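PDB 1FX2: receptor-type adenylate cyclase GRESAG 4.1 from Trypanosoma brucei, which converts ATP into cyclic AMP and diphosphate through its cytoplasmic, magnesium-dependent class III cyclase domain, the part studied here, and could act as a receptor for an unknown ligand. Local coordinates for residues A[178-183]-A[212-217]; A[141-146]-A[159-164]. All coordinates share one frame; numbering follows the deposited sequence.

Contact 1 of 2, residues A[178-183]-A[212-217]; sequences MTHAAY and KMYQLN
In the mixed central sheet of the class III cyclase domain, strand 176-179 pairs antiparallel with strand 211-216 just before the chain turns into helix 180-184. Met178 and Tyr214 form a hydrogen-bonded pair: Met178 N reaches Tyr214 O at 2.8 Å, and Tyr214 N returns the bond to Met178 O, also at 2.8 Å. Thr179 and Met213 follow as a non-hydrogen-bonded pair with side chains on the other face of the sheet. Beyond this last bridge His180 N, at the start of the helix, gives Lys212 O a more bent bond (3.0 Å, 137° at the hydrogen), while Thr179 OG1, as N-cap, accepts from Ala182 N and is also hydrogen-bonded to His139 ND1. His180 and Tyr214 run side by side; a chi1 of -176°, with CG opposite the main-chain N, brings the imidazole edge to Tyr214 CE1, 3.6 Å from His180 CD2. The phenol ring of Tyr183 is nearly parallel to that of Tyr214 but slid aside, completing an aromatic cluster. His87 of the second subunit is hydrogen-bonded to His180 NE2 and meets the Tyr183 ring edge-to-face. Backbone bonds thus hold the strand end and the Thr179 cap the helix start, while the aromatic cluster carries the contact into the subunit interface.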
ATOM      1  N   MET A 178      -1.674  -7.350   4.938  0.50  8.30           N
ATOM      2  CA  MET A 178      -0.472  -6.892   5.625  0.50  8.82           C
ATOM      3  C   MET A 178      -0.406  -5.380   5.446  0.50  8.71           C
ATOM      4  O   MET A 178      -0.679  -4.860   4.338  0.50  8.91           O
ATOM      5  CB  MET A 178       0.801  -7.496   4.984  0.50 15.78           C
ATOM      6  CG  MET A 178       0.938  -9.049   4.860  0.50 19.42           C
ATOM      7  SD  MET A 178       2.338  -9.465   3.704  0.50 18.71           S
ATOM      8  CE  MET A 178       3.110  -8.219   4.047  0.50  4.82           C
ATOM      9  N   THR A 179       0.010  -4.664   6.472  1.00  8.41           N
ATOM     10  CA  THR A 179       0.213  -3.223   6.255  1.00  7.82           C
ATOM     11  C   THR A 179       1.489  -3.039   5.445  1.00  9.11           C
ATOM     12  O   THR A 179       2.349  -3.930   5.363  1.00  8.89           O
ATOM     13  CB  THR A 179       0.433  -2.495   7.625  1.00  7.33           C
ATOM     14  OG1 THR A 179       1.570  -3.148   8.259  1.00  8.24           O
ATOM     15  CG2 THR A 179      -0.823  -2.684   8.521  1.00  8.53           C
ATOM     16  N   HIS A 180       1.658  -1.855   4.907  1.00 10.68           N
ATOM     17  CA  HIS A 180       2.918  -1.590   4.231  1.00  9.08           C
ATOM     18  C   HIS A 180       4.076  -1.724   5.184  1.00  8.90           C
ATOM     19  O   HIS A 180       5.144  -2.116   4.766  1.00 10.11           O
ATOM     20  CB  HIS A 180       2.862  -0.171   3.617  1.00 12.06           C
ATOM     21  CG  HIS A 180       4.080   0.170   2.809  1.00 13.01           C
ATOM     22  ND1 HIS A 180       5.124   0.939   3.261  1.00 18.53           N
ATOM     23  CD2 HIS A 180       4.403  -0.231   1.556  1.00 14.37           C
ATOM     24  CE1 HIS A 180       6.052   0.996   2.308  1.00 14.02           C
ATOM     25  NE2 HIS A 180       5.627   0.299   1.272  1.00 12.91           N
ATOM     26  N   ALA A 181       3.929  -1.364   6.454  1.00  7.98           N
ATOM     27  CA  ALA A 181       4.990  -1.523   7.402  1.00  8.92           C
ATOM     28  C   ALA A 181       5.494  -2.905   7.506  1.00  9.69           C
ATOM     29  O   ALA A 181       6.681  -3.181   7.470  1.00 14.26           O
ATOM     30  CB  ALA A 181       4.580  -0.963   8.793  1.00 10.82           C
ATOM     31  N   ALA A 182       4.526  -3.883   7.533  1.00  8.79           N
ATOM     32  CA  ALA A 182       4.974  -5.253   7.588  1.00  9.31           C
ATOM     33  C   ALA A 182       5.654  -5.646   6.274  1.00  9.51           C
ATOM     34  O   ALA A 182       6.649  -6.374   6.287  1.00 11.18           O
ATOM     35  CB  ALA A 182       3.753  -6.173   7.824  1.00  8.88           C
ATOM     36  N   TYR A 183       5.090  -5.266   5.139  1.00  7.96           N
ATOM     37  CA  TYR A 183       5.650  -5.638   3.830  1.00  8.41           C
ATOM     38  C   TYR A 183       7.067  -5.120   3.715  1.00  9.90           C
ATOM     39  O   TYR A 183       7.959  -5.913   3.368  1.00 10.22           O
ATOM     40  CB  TYR A 183       4.780  -5.062   2.722  1.00  8.99           C
ATOM     41  CG  TYR A 183       5.250  -5.464   1.336  1.00  8.39           C
ATOM     42  CD1 TYR A 183       5.175  -6.809   0.973  1.00  7.90           C
ATOM     43  CD2 TYR A 183       5.713  -4.552   0.406  1.00 12.13           C
ATOM     44  CE1 TYR A 183       5.589  -7.229  -0.294  1.00 10.28           C
ATOM     45  CE2 TYR A 183       6.102  -4.982  -0.886  1.00 13.72           C
ATOM     46  CZ  TYR A 183       6.040  -6.315  -1.203  1.00 13.54           C
ATOM     47  OH  TYR A 183       6.472  -6.741  -2.485  1.00 13.10           O
ATOM     48  N   LYS A 212      -1.981   1.894   4.116  1.00 16.24           N
ATOM     49  CA  LYS A 212      -1.810   1.258   2.803  1.00 17.52           C
ATOM     50  C   LYS A 212      -1.760  -0.271   3.093  1.00 15.03           C
ATOM     51  O   LYS A 212      -0.895  -0.675   3.904  1.00 17.61           O
ATOM     52  CB  LYS A 212      -0.496   1.730   2.179  1.00 30.27           C
ATOM     53  CG  LYS A 212      -0.562   3.120   1.529  1.00 38.26           C
ATOM     54  CD  LYS A 212      -0.100   4.251   2.467  1.00 41.23           C
ATOM     55  CE  LYS A 212      -0.494   5.633   1.909  1.00 24.27           C
ATOM     56  NZ  LYS A 212       0.043   6.696   2.830  1.00 36.26           N
ATOM     57  N   MET A 213      -2.681  -1.007   2.482  1.00 16.99           N
ATOM     58  CA  MET A 213      -2.861  -2.438   2.675  1.00 18.23           C
ATOM     59  C   MET A 213      -2.378  -3.241   1.512  1.00 14.36           C
ATOM     60  O   MET A 213      -2.502  -2.814   0.347  1.00 14.20           O
ATOM     61  CB  MET A 213      -4.337  -2.792   2.831  1.00 20.97           C
ATOM     62  CG  MET A 213      -4.992  -2.250   3.970  1.00 30.73           C
ATOM     63  SD  MET A 213      -4.190  -2.932   5.413  1.00 21.18           S
ATOM     64  CE  MET A 213      -5.203  -1.942   6.553  1.00 21.04           C
ATOM     65  N   TYR A 214      -1.810  -4.417   1.804  1.00  9.98           N
ATOM     66  CA  TYR A 214      -1.381  -5.328   0.803  1.00 11.16           C
ATOM     67  C   TYR A 214      -2.051  -6.667   1.065  1.00 10.84           C
ATOM     68  O   TYR A 214      -2.018  -7.162   2.191  1.00 14.21           O
ATOM     69  CB  TYR A 214       0.150  -5.477   0.854  1.00 10.73           C
ATOM     70  CG  TYR A 214       0.846  -4.262   0.320  1.00 11.65           C
ATOM     71  CD1 TYR A 214       0.946  -3.112   1.103  1.00 13.16           C
ATOM     72  CD2 TYR A 214       1.205  -4.203  -1.016  1.00 12.31           C
ATOM     73  CE1 TYR A 214       1.365  -1.910   0.533  1.00 14.07           C
ATOM     74  CE2 TYR A 214       1.659  -2.998  -1.576  1.00 12.06           C
ATOM     75  CZ  TYR A 214       1.696  -1.900  -0.765  1.00 12.45           C
ATOM     76  OH  TYR A 214       2.152  -0.709  -1.355  1.00 16.93           O
ATOM     77  N   GLN A 215      -2.568  -7.256   0.010  1.00  8.97           N
ATOM     78  CA  GLN A 215      -3.172  -8.592   0.104  1.00  8.38           C
ATOM     79  C   GLN A 215      -2.080  -9.581  -0.168  1.00  8.60           C
ATOM     80  O   GLN A 215      -1.456  -9.557  -1.254  1.00 10.46           O
ATOM     81  CB  GLN A 215      -4.291  -8.655  -0.926  1.00  9.02           C
ATOM     82  CG  GLN A 215      -4.841 -10.086  -1.137  1.00  8.48           C
ATOM     83  CD  GLN A 215      -5.908 -10.078  -2.181  1.00  8.32           C
ATOM     84  OE1 GLN A 215      -5.714 -10.583  -3.344  1.00 14.54           O
ATOM     85  NE2 GLN A 215      -6.964  -9.394  -1.902  1.00  5.67           N
ATOM     86  N   LEU A 216      -1.888 -10.512   0.763  1.00  8.22           N
ATOM     87  CA  LEU A 216      -0.919 -11.617   0.518  1.00  7.11           C
ATOM     88  C   LEU A 216      -1.625 -12.679  -0.227  1.00 10.13           C
ATOM     89  O   LEU A 216      -2.579 -13.299   0.324  1.00  9.84           O
ATOM     90  CB  LEU A 216      -0.377 -12.131   1.901  1.00  9.09           C
ATOM     91  CG  LEU A 216       0.528 -13.371   1.789  1.00  8.14           C
ATOM     92  CD1 LEU A 216       1.905 -12.863   1.278  1.00 11.80           C
ATOM     93  CD2 LEU A 216       0.768 -13.870   3.194  1.00 13.22           C
ATOM     94  N   ASN A 217      -1.128 -13.065  -1.399  1.00  9.48           N
ATOM     95  CA  ASN A 217      -1.840 -14.057  -2.179  1.00  8.98           C
ATOM     96  C   ASN A 217      -1.273 -15.391  -1.693  1.00 12.60           C
ATOM     97  O   ASN A 217      -0.072 -15.624  -1.767  1.00 20.40           O
ATOM     98  CB  ASN A 217      -1.590 -13.764  -3.662  1.00 11.22           C
ATOM     99  CG  ASN A 217      -2.218 -12.436  -4.094  1.00 11.24           C
ATOM    100  OD1 ASN A 217      -1.564 -11.510  -4.700  1.00 14.88           O
ATOM    101  ND2 ASN A 217      -3.441 -12.267  -3.735  1.00  9.41           N
TER

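Contact 2 of 2, residues A[141-146]-A[159-164]; sequences GLCDIR and RTPNMA
Thr160, in the first turn of helix 159-169, turns its side chain into the bend between strands 134-141 and 144-147, and both of its branches are engaged. Thr160 OG1 donates to Leu142 O over a short 2.6 Å, approaching from above the carbonyl plane, 43° out of it. The methyl Thr160 CG2, anti to the backbone N, packs against Cys143 SG at 3.5 Å and also borders Gly141 O. At Gly141 the backbone itself meets the threonine, Gly141 C lying 3.4 Å from Thr160 OG1. Cys143 SG further reaches Pro161 CD at 4.1 Å, and the Cys143 side chain also touches Val13 of strand 13-20. The bend thereby joins the start of the helix to the place where the chain leaves the central sheet for the small antiparallel hairpin 144-147/154-157. The same Leu142 carbonyl takes a second hydrogen bond from a water, 3.0 Å from Leu142 O, which in turn accepts from Thr160 N. In contrast to the buried Thr160 and Pro161, Leu142 and Arg146 are solvent-exposed: Leu142 leaves the backbone away from the helix and touches Pro12, and Arg146 NH2 forms a salt bridge with Asp144 OD2, 2.8 Å away, and a cation-pi contact with Tyr157.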
ATOM      1  N   GLY A 141       5.680  -3.393  14.037  1.00  9.11           N
ATOM      2  CA  GLY A 141       6.027  -2.064  14.620  1.00 10.66           C
ATOM      3  C   GLY A 141       6.550  -2.220  16.032  1.00 11.50           C
ATOM      4  O   GLY A 141       6.500  -3.259  16.621  1.00 10.97           O
ATOM      5  N   LEU A 142       7.040  -1.080  16.573  1.00 11.41           N
ATOM      6  CA  LEU A 142       7.512  -1.069  17.939  1.00 10.31           C
ATOM      7  C   LEU A 142       6.333  -1.218  18.895  1.00 10.28           C
ATOM      8  O   LEU A 142       5.279  -0.653  18.648  1.00 13.34           O
ATOM      9  CB  LEU A 142       8.286   0.237  18.206  1.00 11.27           C
ATOM     10  CG  LEU A 142       9.587   0.320  17.432  1.00 14.75           C
ATOM     11  CD1 LEU A 142      10.125   1.728  17.511  1.00 22.15           C
ATOM     12  CD2 LEU A 142      10.639  -0.658  17.829  1.00 11.45           C
ATOM     13  N   CYS A 143       6.496  -2.036  19.934  1.00 11.15           N
ATOM     14  CA  CYS A 143       5.433  -2.288  20.873  1.00 12.06           C
ATOM     15  C   CYS A 143       5.870  -1.974  22.288  1.00 15.23           C
ATOM     16  O   CYS A 143       7.064  -1.915  22.586  1.00 16.55           O
ATOM     17  CB  CYS A 143       5.093  -3.768  20.924  1.00 13.72           C
ATOM     18  SG  CYS A 143       4.279  -4.389  19.453  1.00 13.83           S
ATOM     19  N   ASP A 144       4.867  -1.756  23.119  1.00 15.89           N
ATOM     20  CA  ASP A 144       5.051  -1.628  24.584  1.00 18.84           C
ATOM     21  C   ASP A 144       4.868  -3.089  25.028  1.00 16.51           C
ATOM     22  O   ASP A 144       3.803  -3.719  24.849  1.00 19.23           O
ATOM     23  CB  ASP A 144       3.971  -0.683  25.116  1.00 16.70           C
ATOM     24  CG  ASP A 144       3.757  -0.797  26.627  1.00 31.56           C
ATOM     25  OD1 ASP A 144       4.468  -1.565  27.293  1.00 32.78           O
ATOM     26  OD2 ASP A 144       2.865  -0.082  27.117  1.00 34.57           O
ATOM     27  N   ILE A 145       5.970  -3.694  25.450  1.00 16.36           N
ATOM     28  CA  ILE A 145       6.047  -5.065  25.815  1.00 14.62           C
ATOM     29  C   ILE A 145       6.007  -5.220  27.341  1.00 19.39           C
ATOM     30  O   ILE A 145       6.778  -4.532  28.024  1.00 24.82           O
ATOM     31  CB  ILE A 145       7.355  -5.644  25.303  1.00 16.39           C
ATOM     32  CG1 ILE A 145       7.513  -5.383  23.787  1.00 16.37           C
ATOM     33  CG2 ILE A 145       7.403  -7.106  25.660  1.00 18.62           C
ATOM     34  CD1 ILE A 145       8.799  -6.114  23.090  1.00 14.89           C
ATOM     35  N   ARG A 146       5.205  -6.164  27.844  1.00 18.41           N
ATOM     36  CA  ARG A 146       5.054  -6.444  29.279  1.00 18.55           C
ATOM     37  C   ARG A 146       5.023  -7.905  29.594  1.00 26.69           C
ATOM     38  O   ARG A 146       4.515  -8.714  28.819  1.00 19.99           O
ATOM     39  CB  ARG A 146       3.757  -5.845  29.779  1.00 20.82           C
ATOM     40  CG  ARG A 146       3.684  -4.406  29.504  1.00 32.33           C
ATOM     41  CD  ARG A 146       2.455  -3.763  30.088  1.00 38.07           C
ATOM     42  NE  ARG A 146       2.526  -2.310  29.924  1.00 48.86           N
ATOM     43  CZ  ARG A 146       1.473  -1.503  29.792  1.00 49.11           C
ATOM     44  NH1 ARG A 146       0.226  -1.974  29.793  1.00 47.31           N
ATOM     45  NH2 ARG A 146       1.682  -0.209  29.662  1.00 49.75           N
ATOM     46  N   ARG A 159      -0.117   1.259  19.851  1.00 14.80           N
ATOM     47  CA  ARG A 159      -0.504   1.477  18.499  1.00 15.44           C
ATOM     48  C   ARG A 159      -0.269   0.287  17.597  1.00 12.64           C
ATOM     49  O   ARG A 159      -1.060   0.059  16.696  1.00 14.40           O
ATOM     50  CB  ARG A 159       0.230   2.690  17.892  1.00 21.95           C
ATOM     51  CG  ARG A 159      -0.268   4.029  18.527  1.00 37.46           C
ATOM     52  CD  ARG A 159       0.409   5.314  17.943  1.00 49.70           C
ATOM     53  NE  ARG A 159      -0.000   5.600  16.551  1.00 56.98           N
ATOM     54  CZ  ARG A 159      -0.068   6.816  15.989  1.00 58.05           C
ATOM     55  NH1 ARG A 159       0.249   7.903  16.691  1.00 58.09           N
ATOM     56  NH2 ARG A 159      -0.445   6.949  14.717  1.00 55.80           N
ATOM     57  N   THR A 160       0.789  -0.475  17.826  1.00 14.67           N
ATOM     58  CA  THR A 160       1.135  -1.622  16.952  1.00 12.88           C
ATOM     59  C   THR A 160       0.078  -2.731  17.027  1.00 10.60           C
ATOM     60  O   THR A 160      -0.481  -3.098  15.965  1.00 12.69           O
ATOM     61  CB  THR A 160       2.581  -2.087  17.197  1.00 12.71           C
ATOM     62  OG1 THR A 160       3.442  -0.998  16.813  1.00 14.26           O
ATOM     63  CG2 THR A 160       2.955  -3.302  16.366  1.00 14.39           C
ATOM     64  N   PRO A 161      -0.291  -3.203  18.215  1.00  9.92           N
ATOM     65  CA  PRO A 161      -1.335  -4.235  18.190  1.00 11.31           C
ATOM     66  C   PRO A 161      -2.678  -3.651  17.746  1.00 12.44           C
ATOM     67  O   PRO A 161      -3.471  -4.339  17.079  1.00 11.02           O
ATOM     68  CB  PRO A 161      -1.385  -4.773  19.636  1.00 14.09           C
ATOM     69  CG  PRO A 161      -0.513  -3.848  20.435  1.00 18.77           C
ATOM     70  CD  PRO A 161       0.380  -3.091  19.532  1.00 14.72           C
ATOM     71  N   ASN A 162      -2.940  -2.381  18.038  1.00 12.72           N
ATOM     72  CA  ASN A 162      -4.191  -1.763  17.615  1.00 14.59           C
ATOM     73  C   ASN A 162      -4.257  -1.796  16.108  1.00 12.05           C
ATOM     74  O   ASN A 162      -5.297  -2.211  15.535  1.00 11.93           O
ATOM     75  CB  ASN A 162      -4.289  -0.296  18.071  1.00 15.40           C
ATOM     76  CG  ASN A 162      -5.632   0.359  17.694  1.00 18.31           C
ATOM     77  OD1 ASN A 162      -6.654  -0.064  18.203  1.00 23.66           O
ATOM     78  ND2 ASN A 162      -5.618   1.342  16.804  1.00 20.67           N
ATOM     79  N   MET A 163      -3.164  -1.417  15.423  1.00 11.63           N
ATOM     80  CA  MET A 163      -3.231  -1.411  13.949  1.00 11.71           C
ATOM     81  C   MET A 163      -3.336  -2.817  13.392  1.00 10.55           C
ATOM     82  O   MET A 163      -4.030  -2.996  12.390  1.00  9.96           O
ATOM     83  CB  MET A 163      -2.084  -0.579  13.140  1.00 17.74           C
ATOM     84  CG  MET A 163      -2.489   0.068  11.428  1.00  9.59           C
ATOM     85  SD  MET A 163      -0.768   0.704  11.279  1.00 36.89           S
ATOM     86  CE  MET A 163       0.024   0.511   9.539  1.00 33.69           C
ATOM     87  N   ALA A 164      -2.600  -3.763  13.959  1.00 10.83           N
ATOM     88  CA  ALA A 164      -2.697  -5.142  13.461  1.00  9.74           C
ATOM     89  C   ALA A 164      -4.116  -5.665  13.583  1.00  8.37           C
ATOM     90  O   ALA A 164      -4.639  -6.346  12.636  1.00  8.59           O
ATOM     91  CB  ALA A 164      -1.750  -6.094  14.283  1.00 10.86           C
TER
HETATM   92  O   HOH W   1       2.642  -0.436  20.124  1.00 17.07           O

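Overall arrangement
Contact 1 is buried, with its centre about 12 Å from the centre of the chain, whereas contact 2 is only partly buried and its centre lies about 17 Å out. They occur in series along the chain, contact 2 closing before contact 1 opens, and strand 176-179 is the next element after helix 159-169. Both border strand 134-141, where Thr179 and Thr160 each meet His139, and they touch where Met163 CE packs on Thr179 CG2 at 3.5 Å. The inner contact relies on strand pairing and aromatic side chains that continue to the second subunit, while the outer one joins a helix to a bend mainly through one threonine, a bridging water and a cysteine sulfur, with no other protein chain touching its segments.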